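Local coordinates for uncharacterized protein (Bacteroides eggerthii DSM 20697, PDB 4ECO), which is of unknown function but, as a leucine-rich repeat solenoid, probably serves in protein binding, at residues 407-412 / 436-441. Sequence-based numbering, arbitrary orientation.
Sequences IDFSYN and SSINLS
With chi1 of -160° in Asp408 and -173° in Asn439, both side chains extend from CB opposite their own backbone nitrogens, which sets carboxylate and amide side by side on one face of the strand pair, their planes 10° apart. Asp408 OD1 lies 3.6 Å from Asn439 ND2, a polar approach rather than a hydrogen bond; Asn439 ND2 instead donates a hydrogen bond to Asp157 OD2. Each flat group closes an Asx turn in its own segment. Asp408 OD1 takes both the backbone N and the hydroxyl of Ser410, the latter on its syn lone pair, and Asn439 OD1 receives the same two groups of Ser441 in its carbonyl plane. These bonds, with that to Asp157 on the amide, probably limit the rotation of both groups. The Ser410 CB methylene lies beside the Ser441 hydroxyl. The equivalent residues belong to successive coils of a leucine-rich repeat solenoid, whose short parallel strands are joined here by hydrogen bonds from Ile407 N to Ser437 O (2.9 Å) and Asn439 N to Ile407 O (3.0 Å). Backbone hydrogen bonds run on past the strands through Phe409 N to Asn439 O (2.8 Å) and Tyr411 N to Ser441 O. On the face away from the Asx turns, Ile407 CG2 lies 3.8 Å from Ile438 CG1 in the hydrophobic interior. Ile438 CD1 and Leu440 CD2 reach the Phe409 side chain, at CD2 and CB respectively, while Phe384 of the preceding coil meets its ring with nearly parallel planes.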
loop_
_atom_site.group_PDB
_atom_site.type_symbol
_atom_site.label_atom_id
_atom_site.label_comp_id
_atom_site.label_asym_id
_atom_site.label_seq_id
_atom_site.Cartn_x
_atom_site.Cartn_y
_atom_site.Cartn_z
ATOM N N ILE A 407 -0.900 -7.402 9.712
ATOM C CA ILE A 407 0.267 -7.824 8.941
ATOM C C ILE A 407 -0.207 -8.828 7.881
ATOM O O ILE A 407 -1.027 -9.706 8.166
ATOM C CB ILE A 407 1.393 -8.354 9.855
ATOM C CG1 ILE A 407 2.713 -8.486 9.102
ATOM C CG2 ILE A 407 1.006 -9.626 10.645
ATOM C CD1 ILE A 407 3.873 -8.307 9.980
ATOM N N ASP A 408 0.226 -8.629 6.634
ATOM C CA ASP A 408 -0.228 -9.478 5.541
ATOM C C ASP A 408 0.862 -10.428 5.120
ATOM O O ASP A 408 1.915 -9.995 4.620
ATOM C CB ASP A 408 -0.693 -8.623 4.356
ATOM C CG ASP A 408 -1.607 -9.320 3.354
ATOM O OD1 ASP A 408 -1.590 -10.574 3.291
ATOM O OD2 ASP A 408 -2.308 -8.614 2.604
ATOM N N PHE A 409 0.618 -11.734 5.353
ATOM C CA PHE A 409 1.508 -12.823 4.925
ATOM C C PHE A 409 0.795 -13.728 3.898
ATOM O O PHE A 409 1.297 -14.815 3.585
ATOM C CB PHE A 409 2.008 -13.658 6.108
ATOM C CG PHE A 409 2.927 -12.961 7.066
ATOM C CD1 PHE A 409 4.261 -12.752 6.745
ATOM C CD2 PHE A 409 2.486 -12.596 8.331
ATOM C CE1 PHE A 409 5.123 -12.123 7.646
ATOM C CE2 PHE A 409 3.347 -11.967 9.233
ATOM C CZ PHE A 409 4.659 -11.725 8.881
ATOM N N SER A 410 -0.367 -13.268 3.356
ATOM C CA SER A 410 -1.162 -14.053 2.397
ATOM C C SER A 410 -0.392 -14.319 1.075
ATOM O O SER A 410 0.506 -13.560 0.696
ATOM C CB SER A 410 -2.515 -13.402 2.108
ATOM O OG SER A 410 -2.474 -12.263 1.270
ATOM N N TYR A 411 -0.736 -15.436 0.413
ATOM C CA TYR A 411 -0.155 -15.870 -0.840
ATOM C C TYR A 411 1.328 -16.056 -0.705
ATOM O O TYR A 411 2.119 -15.351 -1.323
ATOM C CB TYR A 411 -0.466 -14.897 -1.951
ATOM C CG TYR A 411 -1.846 -15.050 -2.521
ATOM C CD1 TYR A 411 -2.103 -15.976 -3.532
ATOM C CD2 TYR A 411 -2.891 -14.216 -2.110
ATOM C CE1 TYR A 411 -3.372 -16.090 -4.099
ATOM C CE2 TYR A 411 -4.154 -14.294 -2.698
ATOM C CZ TYR A 411 -4.390 -15.239 -3.687
ATOM O OH TYR A 411 -5.613 -15.326 -4.293
ATOM N N ASN A 412 1.699 -17.004 0.138
ATOM C CA ASN A 412 3.076 -17.414 0.381
ATOM C C ASN A 412 3.095 -18.935 0.399
ATOM O O ASN A 412 2.157 -19.566 -0.108
ATOM C CB ASN A 412 3.644 -16.779 1.666
ATOM C CG ASN A 412 4.280 -15.421 1.447
ATOM O OD1 ASN A 412 5.274 -15.289 0.731
ATOM N ND2 ASN A 412 3.726 -14.383 2.059
ATOM N N SER A 436 -2.698 -6.738 15.901
ATOM C CA SER A 436 -4.112 -7.048 16.150
ATOM C C SER A 436 -4.654 -8.046 15.107
ATOM O O SER A 436 -5.469 -8.902 15.466
ATOM C CB SER A 436 -4.954 -5.771 16.144
ATOM O OG SER A 436 -4.490 -4.811 17.084
ATOM N N SER A 437 -4.200 -7.960 13.836
ATOM C CA SER A 437 -4.707 -8.858 12.797
ATOM C C SER A 437 -3.588 -9.515 11.978
ATOM O O SER A 437 -2.651 -8.844 11.555
ATOM C CB SER A 437 -5.646 -8.103 11.854
ATOM O OG SER A 437 -6.301 -8.948 10.921
ATOM N N ILE A 438 -3.707 -10.824 11.726
ATOM C CA ILE A 438 -2.707 -11.524 10.925
ATOM C C ILE A 438 -3.438 -12.197 9.755
ATOM O O ILE A 438 -4.457 -12.865 9.929
ATOM C CB ILE A 438 -1.776 -12.505 11.738
ATOM C CG1 ILE A 438 -0.639 -13.054 10.857
ATOM C CG2 ILE A 438 -2.530 -13.604 12.464
ATOM C CD1 ILE A 438 0.546 -13.526 11.580
ATOM N N ASN A 439 -2.942 -11.942 8.553
ATOM C CA ASN A 439 -3.515 -12.515 7.347
ATOM C C ASN A 439 -2.573 -13.582 6.859
ATOM O O ASN A 439 -1.524 -13.272 6.296
ATOM C CB ASN A 439 -3.777 -11.442 6.283
ATOM C CG ASN A 439 -4.525 -11.958 5.070
ATOM O OD1 ASN A 439 -4.635 -13.165 4.807
ATOM N ND2 ASN A 439 -5.053 -11.039 4.289
ATOM N N LEU A 440 -2.929 -14.832 7.122
ATOM C CA LEU A 440 -2.155 -15.999 6.705
ATOM C C LEU A 440 -2.928 -16.813 5.642
ATOM O O LEU A 440 -2.626 -17.994 5.438
ATOM C CB LEU A 440 -1.809 -16.869 7.919
ATOM C CG LEU A 440 -0.712 -16.336 8.823
ATOM C CD1 LEU A 440 -0.747 -17.036 10.153
ATOM C CD2 LEU A 440 0.638 -16.483 8.169
ATOM N N SER A 441 -3.918 -16.176 4.959
ATOM C CA SER A 441 -4.722 -16.845 3.921
ATOM C C SER A 441 -3.846 -17.211 2.701
ATOM O O SER A 441 -2.777 -16.635 2.519
ATOM C CB SER A 441 -5.925 -15.991 3.496
ATOM O OG SER A 441 -5.562 -14.712 3.005
#